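Local coordinates for putative type VI secretion protein (Escherichia coli, PDB 4HH5) that probably binds and hydrolyses ATP as a ClpA/ClpB-family ATPase of the type VI secretion system, of which this is the N-terminal domain, at residues Y18-C30 with I38-E52. Sequence-based numbering, arbitrary orientation.
Sequences YCARALEGAASLC and ITPEHWLLKLLEQGE
With chi1 at -169°, Tyr18 swings its ring away from its own backbone N and down beside Gln50, whose CG is anti to its carbonyl carbon and whose chain, extended beyond it (chi2 179°), runs past the ring in the opposite direction. The Gln50 amide stands nearly upright on the phenol, its NE2 3.2 Å above the middle of one ring face, and from there donates to Tyr18 O at 2.9 Å. That oxygen already takes the helical bond from Ala22 N, and the two donors reach it from opposite faces of the carbonyl plane. Glutamine suits the place because one face of its amide stacks on the guanidinium of Arg21, while NE2 points at the phenol. The phenol's OH reaches beyond the end of helix 40-50, accepting an almost straight bond from Glu52 N at 3.0 Å, just after Gly51 turns the chain with positive phi.

From the next residue, Cys19 O takes, on a lone pair in the carbonyl plane, the hydrogen of Trp43 NE1 at 3.0 Å, satisfying a buried indole N-H. Leu23 CD1 lies over the centre of one indole face and, from Trp43's own helix, Leu47 CD1 lies toward the rim of the other, so methyls limit the ring's rotation. Leu94 of helix 92-107 and Leu118 of helix 115-124 also touch Trp43. At the other end Cys30 SG sits 3.4 Å from the centroid of the His42 ring, over its face; Thr39 N bonds to ND1, within the capping box that starts helix 40-50. Ile38 covers Ala26 and Ala27. Small Ala22, Gly25 and Ala26 let the two helical segments approach closely, their axes crossing at 121°. Ala22 enters a hole among Trp43, Lys46, Leu47 and Gln50, and the Lys46 chain, its NZ salt-bridged to Glu49, fits among Ala22, Gly25, Ala26 and Leu29: knobs-into-holes packing within the mainly helical Clp N-terminal domain.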
ATOM      1  N   TYR A  18      -0.640   9.447   5.424  1.00 16.14           N
ATOM      2  CA  TYR A  18      -0.765   8.091   5.975  1.00 14.84           C
ATOM      3  C   TYR A  18       0.110   7.074   5.196  1.00 16.85           C
ATOM      4  O   TYR A  18       0.912   6.358   5.801  1.00 15.83           O
ATOM      5  CB  TYR A  18      -2.240   7.670   5.941  1.00 15.51           C
ATOM      6  CG  TYR A  18      -2.543   6.409   6.708  1.00 16.94           C
ATOM      7  CD1 TYR A  18      -2.790   6.447   8.075  1.00 18.89           C
ATOM      8  CD2 TYR A  18      -2.611   5.178   6.066  1.00 17.13           C
ATOM      9  CE1 TYR A  18      -3.080   5.286   8.788  1.00 19.56           C
ATOM     10  CE2 TYR A  18      -2.875   4.006   6.775  1.00 17.39           C
ATOM     11  CZ  TYR A  18      -3.111   4.067   8.139  1.00 21.16           C
ATOM     12  OH  TYR A  18      -3.400   2.928   8.846  1.00 20.28           O
ATOM     13  N   CYS A  19      -0.036   7.053   3.861  1.00 14.21           N
ATOM     14  CA  CYS A  19       0.704   6.180   2.943  1.00 15.22           C
ATOM     15  C   CYS A  19       2.173   6.528   2.879  1.00 17.85           C
ATOM     16  O   CYS A  19       2.980   5.615   2.738  1.00 17.20           O
ATOM     17  CB  CYS A  19       0.081   6.183   1.552  1.00 16.50           C
ATOM     18  SG  CYS A  19      -1.539   5.395   1.475  1.00 21.08           S
ATOM     19  N   ALA A  20       2.517   7.833   2.901  1.00 15.68           N
ATOM     20  CA  ALA A  20       3.910   8.283   2.880  1.00 16.57           C
ATOM     21  C   ALA A  20       4.640   7.838   4.150  1.00 21.09           C
ATOM     22  O   ALA A  20       5.742   7.297   4.054  1.00 20.77           O
ATOM     23  CB  ALA A  20       3.995   9.794   2.715  1.00 17.79           C
ATOM     24  N   ARG A  21       4.014   8.044   5.332  1.00 18.45           N
ATOM     25  CA  ARG A  21       4.532   7.637   6.649  1.00 18.12           C
ATOM     26  C   ARG A  21       4.792   6.115   6.659  1.00 20.48           C
ATOM     27  O   ARG A  21       5.843   5.679   7.132  1.00 19.11           O
ATOM     28  CB  ARG A  21       3.507   8.000   7.745  1.00 19.74           C
ATOM     29  CG  ARG A  21       4.016   7.955   9.173  1.00 31.39           C
ATOM     30  CD  ARG A  21       3.019   8.649  10.100  1.00 42.68           C
ATOM     31  NE  ARG A  21       2.052   7.713  10.683  1.00 51.23           N
ATOM     32  CZ  ARG A  21       0.729   7.836  10.617  1.00 62.37           C
ATOM     33  NH1 ARG A  21       0.180   8.865   9.975  1.00 45.44           N
ATOM     34  NH2 ARG A  21      -0.057   6.938  11.192  1.00 48.08           N
ATOM     35  N   ALA A  22       3.841   5.321   6.120  1.00 16.79           N
ATOM     36  CA  ALA A  22       3.971   3.862   6.029  1.00 16.25           C
ATOM     37  C   ALA A  22       5.091   3.461   5.072  1.00 18.78           C
ATOM     38  O   ALA A  22       5.796   2.486   5.341  1.00 16.85           O
ATOM     39  CB  ALA A  22       2.653   3.234   5.597  1.00 16.73           C
ATOM     40  N   LEU A  23       5.270   4.209   3.964  1.00 16.81           N
ATOM     41  CA  LEU A  23       6.344   3.901   3.007  1.00 17.66           C
ATOM     42  C   LEU A  23       7.718   4.175   3.637  1.00 22.11           C
ATOM     43  O   LEU A  23       8.642   3.389   3.442  1.00 20.33           O
ATOM     44  CB  LEU A  23       6.162   4.630   1.656  1.00 17.86           C
ATOM     45  CG  LEU A  23       7.136   4.257   0.518  1.00 22.50           C
ATOM     46  CD1 LEU A  23       7.116   2.749   0.208  1.00 23.25           C
ATOM     47  CD2 LEU A  23       6.799   5.017  -0.738  1.00 24.06           C
ATOM     48  N   GLU A  24       7.818   5.243   4.449  1.00 21.58           N
ATOM     49  CA  GLU A  24       9.035   5.582   5.201  1.00 22.29           C
ATOM     50  C   GLU A  24       9.308   4.485   6.236  1.00 24.53           C
ATOM     51  O   GLU A  24      10.451   4.071   6.385  1.00 23.34           O
ATOM     52  CB  GLU A  24       8.899   6.943   5.904  1.00 23.99           C
ATOM     53  CG  GLU A  24       8.779   8.106   4.946  1.00 36.35           C
ATOM     54  N   GLY A  25       8.250   4.015   6.909  1.00 20.43           N
ATOM     55  CA  GLY A  25       8.329   2.917   7.875  1.00 19.91           C
ATOM     56  C   GLY A  25       8.827   1.628   7.234  1.00 22.93           C
ATOM     57  O   GLY A  25       9.668   0.929   7.810  1.00 21.22           O
ATOM     58  N   ALA A  26       8.334   1.323   6.005  1.00 19.63           N
ATOM     59  CA  ALA A  26       8.745   0.149   5.226  1.00 18.96           C
ATOM     60  C   ALA A  26      10.238   0.246   4.841  1.00 23.21           C
ATOM     61  O   ALA A  26      10.957  -0.757   4.942  1.00 21.53           O
ATOM     62  CB  ALA A  26       7.881   0.006   3.980  1.00 19.46           C
ATOM     63  N   ALA A  27      10.696   1.456   4.431  1.00 20.70           N
ATOM     64  CA  ALA A  27      12.096   1.736   4.079  1.00 21.44           C
ATOM     65  C   ALA A  27      12.986   1.574   5.319  1.00 27.15           C
ATOM     66  O   ALA A  27      14.066   0.994   5.211  1.00 27.42           O
ATOM     67  CB  ALA A  27      12.235   3.146   3.514  1.00 22.17           C
ATOM     68  N   SER A  28      12.516   2.056   6.500  1.00 23.53           N
ATOM     69  CA  SER A  28      13.245   1.922   7.772  1.00 24.21           C
ATOM     70  C   SER A  28      13.370   0.456   8.179  1.00 27.58           C
ATOM     71  O   SER A  28      14.455   0.032   8.583  1.00 26.62           O
ATOM     72  CB  SER A  28      12.567   2.718   8.884  1.00 28.84           C
ATOM     73  OG  SER A  28      12.677   4.107   8.625  1.00 39.20           O
ATOM     74  N   LEU A  29      12.278  -0.325   8.029  1.00 24.29           N
ATOM     75  CA  LEU A  29      12.260  -1.752   8.350  1.00 25.05           C
ATOM     76  C   LEU A  29      13.247  -2.527   7.458  1.00 30.59           C
ATOM     77  O   LEU A  29      14.010  -3.348   7.970  1.00 29.68           O
ATOM     78  CB  LEU A  29      10.825  -2.302   8.262  1.00 25.40           C
ATOM     79  CG  LEU A  29      10.618  -3.826   8.249  1.00 30.76           C
ATOM     80  CD1 LEU A  29      10.881  -4.448   9.624  1.00 31.23           C
ATOM     81  CD2 LEU A  29       9.211  -4.161   7.791  1.00 33.87           C
ATOM     82  N   CYS A  30      13.279  -2.209   6.149  1.00 29.52           N
ATOM     83  CA  CYS A  30      14.216  -2.804   5.187  1.00 30.78           C
ATOM     84  C   CYS A  30      15.658  -2.536   5.584  1.00 32.19           C
ATOM     85  O   CYS A  30      16.487  -3.441   5.483  1.00 31.21           O
ATOM     86  CB  CYS A  30      13.939  -2.296   3.779  1.00 32.59           C
ATOM     87  SG  CYS A  30      12.513  -3.061   2.988  1.00 37.64           S
ATOM     88  N   ILE A  38      12.417  -2.529  -1.177  1.00 24.38           N
ATOM     89  CA  ILE A  38      11.183  -2.221  -0.450  1.00 23.80           C
ATOM     90  C   ILE A  38      10.056  -2.767  -1.328  1.00 27.31           C
ATOM     91  O   ILE A  38       9.854  -2.287  -2.448  1.00 27.03           O
ATOM     92  CB  ILE A  38      11.026  -0.698  -0.145  1.00 26.61           C
ATOM     93  CG1 ILE A  38      12.271  -0.130   0.564  1.00 26.54           C
ATOM     94  CG2 ILE A  38       9.756  -0.438   0.680  1.00 26.77           C
ATOM     95  CD1 ILE A  38      12.585   1.310   0.271  1.00 30.23           C
ATOM     96  N   THR A  39       9.368  -3.807  -0.839  1.00 23.13           N
ATOM     97  CA  THR A  39       8.302  -4.480  -1.579  1.00 22.47           C
ATOM     98  C   THR A  39       6.899  -4.005  -1.143  1.00 25.49           C
ATOM     99  O   THR A  39       6.777  -3.433  -0.050  1.00 23.85           O
ATOM    100  CB  THR A  39       8.408  -5.993  -1.363  1.00 26.55           C
ATOM    101  OG1 THR A  39       8.023  -6.273  -0.020  1.00 28.03           O
ATOM    102  CG2 THR A  39       9.799  -6.562  -1.683  1.00 22.92           C
ATOM    103  N   PRO A  40       5.815  -4.301  -1.926  1.00 22.05           N
ATOM    104  CA  PRO A  40       4.462  -3.933  -1.467  1.00 21.02           C
ATOM    105  C   PRO A  40       4.103  -4.618  -0.155  1.00 23.75           C
ATOM    106  O   PRO A  40       3.344  -4.049   0.610  1.00 22.79           O
ATOM    107  CB  PRO A  40       3.548  -4.402  -2.609  1.00 22.65           C
ATOM    108  CG  PRO A  40       4.439  -4.536  -3.793  1.00 27.38           C
ATOM    109  CD  PRO A  40       5.759  -4.973  -3.242  1.00 23.29           C
ATOM    110  N   GLU A  41       4.682  -5.814   0.129  1.00 21.63           N
ATOM    111  CA  GLU A  41       4.445  -6.527   1.390  1.00 21.08           C
ATOM    112  C   GLU A  41       4.986  -5.717   2.570  1.00 22.82           C
ATOM    113  O   GLU A  41       4.304  -5.638   3.596  1.00 21.31           O
ATOM    114  CB  GLU A  41       5.043  -7.945   1.380  1.00 22.70           C
ATOM    115  CG  GLU A  41       4.329  -8.923   0.460  1.00 26.27           C
ATOM    116  CD  GLU A  41       4.761  -8.930  -0.995  1.00 36.19           C
ATOM    117  OE1 GLU A  41       5.522  -8.029  -1.421  1.00 25.16           O
ATOM    118  OE2 GLU A  41       4.338  -9.861  -1.713  1.00 29.88           O
ATOM    119  N   HIS A  42       6.195  -5.095   2.419  1.00 19.03           N
ATOM    120  CA  HIS A  42       6.796  -4.240   3.461  1.00 18.98           C
ATOM    121  C   HIS A  42       5.865  -3.049   3.736  1.00 20.06           C
ATOM    122  O   HIS A  42       5.637  -2.693   4.898  1.00 18.70           O
ATOM    123  CB  HIS A  42       8.174  -3.705   3.040  1.00 20.28           C
ATOM    124  CG  HIS A  42       9.282  -4.717   3.069  1.00 24.30           C
ATOM    125  ND1 HIS A  42       9.841  -5.209   1.901  1.00 26.42           N
ATOM    126  CD2 HIS A  42       9.936  -5.252   4.126  1.00 26.30           C
ATOM    127  CE1 HIS A  42      10.791  -6.051   2.283  1.00 25.90           C
ATOM    128  NE2 HIS A  42      10.893  -6.105   3.609  1.00 26.03           N
ATOM    129  N   TRP A  43       5.327  -2.452   2.660  1.00 16.20           N
ATOM    130  CA  TRP A  43       4.409  -1.319   2.721  1.00 16.20           C
ATOM    131  C   TRP A  43       3.092  -1.700   3.393  1.00 18.79           C
ATOM    132  O   TRP A  43       2.649  -0.981   4.283  1.00 18.10           O
ATOM    133  CB  TRP A  43       4.158  -0.767   1.319  1.00 15.66           C
ATOM    134  CG  TRP A  43       3.701   0.665   1.271  1.00 16.71           C
ATOM    135  CD1 TRP A  43       3.546   1.527   2.323  1.00 19.16           C
ATOM    136  CD2 TRP A  43       3.364   1.406   0.093  1.00 16.88           C
ATOM    137  NE1 TRP A  43       3.121   2.754   1.868  1.00 18.74           N
ATOM    138  CE2 TRP A  43       3.018   2.711   0.499  1.00 20.31           C
ATOM    139  CE3 TRP A  43       3.348   1.097  -1.278  1.00 18.74           C
ATOM    140  CZ2 TRP A  43       2.672   3.710  -0.412  1.00 20.08           C
ATOM    141  CZ3 TRP A  43       3.010   2.091  -2.182  1.00 20.51           C
ATOM    142  CH2 TRP A  43       2.678   3.380  -1.746  1.00 20.96           C
ATOM    143  N   LEU A  44       2.469  -2.827   2.983  1.00 16.11           N
ATOM    144  CA  LEU A  44       1.194  -3.294   3.562  1.00 16.19           C
ATOM    145  C   LEU A  44       1.321  -3.576   5.056  1.00 19.43           C
ATOM    146  O   LEU A  44       0.421  -3.223   5.817  1.00 17.99           O
ATOM    147  CB  LEU A  44       0.628  -4.525   2.819  1.00 16.69           C
ATOM    148  CG  LEU A  44       0.110  -4.276   1.390  1.00 22.00           C
ATOM    149  CD1 LEU A  44       0.048  -5.570   0.605  1.00 22.62           C
ATOM    150  CD2 LEU A  44      -1.254  -3.589   1.385  1.00 23.29           C
ATOM    151  N   LEU A  45       2.457  -4.161   5.478  1.00 17.15           N
ATOM    152  CA  LEU A  45       2.737  -4.446   6.883  1.00 17.87           C
ATOM    153  C   LEU A  45       2.666  -3.135   7.681  1.00 19.72           C
ATOM    154  O   LEU A  45       1.975  -3.074   8.691  1.00 19.11           O
ATOM    155  CB  LEU A  45       4.129  -5.090   7.009  1.00 18.93           C
ATOM    156  CG  LEU A  45       4.571  -5.571   8.396  1.00 25.42           C
ATOM    157  CD1 LEU A  45       5.335  -6.845   8.290  1.00 26.58           C
ATOM    158  CD2 LEU A  45       5.473  -4.546   9.077  1.00 29.45           C
ATOM    159  N   LYS A  46       3.370  -2.092   7.206  1.00 16.32           N
ATOM    160  CA  LYS A  46       3.412  -0.790   7.864  1.00 16.47           C
ATOM    161  C   LYS A  46       2.106  -0.040   7.788  1.00 19.54           C
ATOM    162  O   LYS A  46       1.765   0.648   8.751  1.00 19.01           O
ATOM    163  CB  LYS A  46       4.595   0.051   7.387  1.00 19.73           C
ATOM    164  CG  LYS A  46       5.931  -0.468   7.922  1.00 24.50           C
ATOM    165  CD  LYS A  46       6.133  -0.083   9.389  1.00 29.78           C
ATOM    166  CE  LYS A  46       7.205  -0.907  10.052  1.00 40.87           C
ATOM    167  NZ  LYS A  46       7.292  -0.613  11.504  1.00 48.72           N
ATOM    168  N   LEU A  47       1.336  -0.222   6.695  1.00 15.78           N
ATOM    169  CA  LEU A  47       0.009   0.387   6.594  1.00 16.18           C
ATOM    170  C   LEU A  47      -0.911  -0.205   7.678  1.00 21.84           C
ATOM    171  O   LEU A  47      -1.540   0.544   8.429  1.00 21.01           O
ATOM    172  CB  LEU A  47      -0.603   0.197   5.196  1.00 15.92           C
ATOM    173  CG  LEU A  47      -0.054   1.097   4.072  1.00 19.51           C
ATOM    174  CD1 LEU A  47      -0.398   0.505   2.698  1.00 19.63           C
ATOM    175  CD2 LEU A  47      -0.622   2.521   4.167  1.00 17.55           C
ATOM    176  N   LEU A  48      -0.941  -1.547   7.788  1.00 19.64           N
ATOM    177  CA  LEU A  48      -1.743  -2.255   8.790  1.00 20.27           C
ATOM    178  C   LEU A  48      -1.248  -1.970  10.200  1.00 24.90           C
ATOM    179  O   LEU A  48      -2.055  -1.928  11.125  1.00 24.69           O
ATOM    180  CB  LEU A  48      -1.783  -3.774   8.522  1.00 20.60           C
ATOM    181  CG  LEU A  48      -2.431  -4.235   7.208  1.00 25.86           C
ATOM    182  CD1 LEU A  48      -2.282  -5.721   7.046  1.00 27.02           C
ATOM    183  CD2 LEU A  48      -3.919  -3.845   7.125  1.00 28.15           C
ATOM    184  N   GLU A  49       0.071  -1.721  10.363  1.00 21.65           N
ATOM    185  CA  GLU A  49       0.642  -1.368  11.660  1.00 21.00           C
ATOM    186  C   GLU A  49       0.115  -0.020  12.172  1.00 23.77           C
ATOM    187  O   GLU A  49      -0.085   0.150  13.379  1.00 22.60           O
ATOM    188  CB  GLU A  49       2.163  -1.375  11.616  1.00 21.94           C
ATOM    189  CG  GLU A  49       2.756  -1.336  13.004  1.00 29.32           C
ATOM    190  CD  GLU A  49       4.197  -1.774  13.101  1.00 38.06           C
ATOM    191  OE1 GLU A  49       4.797  -2.100  12.052  1.00 37.89           O
ATOM    192  OE2 GLU A  49       4.712  -1.832  14.239  1.00 26.01           O
ATOM    193  N   GLN A  50      -0.126   0.927  11.254  1.00 19.42           N
ATOM    194  CA  GLN A  50      -0.696   2.233  11.603  1.00 19.25           C
ATOM    195  C   GLN A  50      -2.161   2.013  12.008  1.00 23.96           C
ATOM    196  O   GLN A  50      -2.645   2.665  12.925  1.00 25.15           O
ATOM    197  CB  GLN A  50      -0.530   3.234  10.445  1.00 19.98           C
ATOM    198  CG  GLN A  50       0.938   3.584  10.211  1.00 22.18           C
ATOM    199  CD  GLN A  50       1.247   4.534   9.077  1.00 30.02           C
ATOM    200  OE1 GLN A  50       2.397   4.927   8.902  1.00 26.64           O
ATOM    201  NE2 GLN A  50       0.257   4.936   8.283  1.00 17.01           N
ATOM    202  N   GLY A  51      -2.803   1.052  11.336  1.00 20.25           N
ATOM    203  CA  GLY A  51      -4.128   0.500  11.599  1.00 20.10           C
ATOM    204  C   GLY A  51      -5.323   1.404  11.801  1.00 23.98           C
ATOM    205  O   GLY A  51      -6.196   1.084  12.614  1.00 23.59           O
ATOM    206  N   GLU A  52      -5.387   2.521  11.072  1.00 20.00           N
ATOM    207  CA  GLU A  52      -6.511   3.453  11.158  1.00 19.43           C
ATOM    208  C   GLU A  52      -6.930   3.942   9.761  1.00 22.02           C
ATOM    209  O   GLU A  52      -7.809   4.791   9.653  1.00 22.32           O
ATOM    210  CB  GLU A  52      -6.192   4.653  12.094  1.00 21.31           C
ATOM    211  CG  GLU A  52      -6.044   4.340  13.581  1.00 35.06           C
ATOM    212  CD  GLU A  52      -7.166   3.612  14.305  1.00 58.29           C
ATOM    213  OE1 GLU A  52      -6.871   3.002  15.359  1.00 46.66           O
ATOM    214  OE2 GLU A  52      -8.324   3.637  13.830  1.00 57.88           O
TER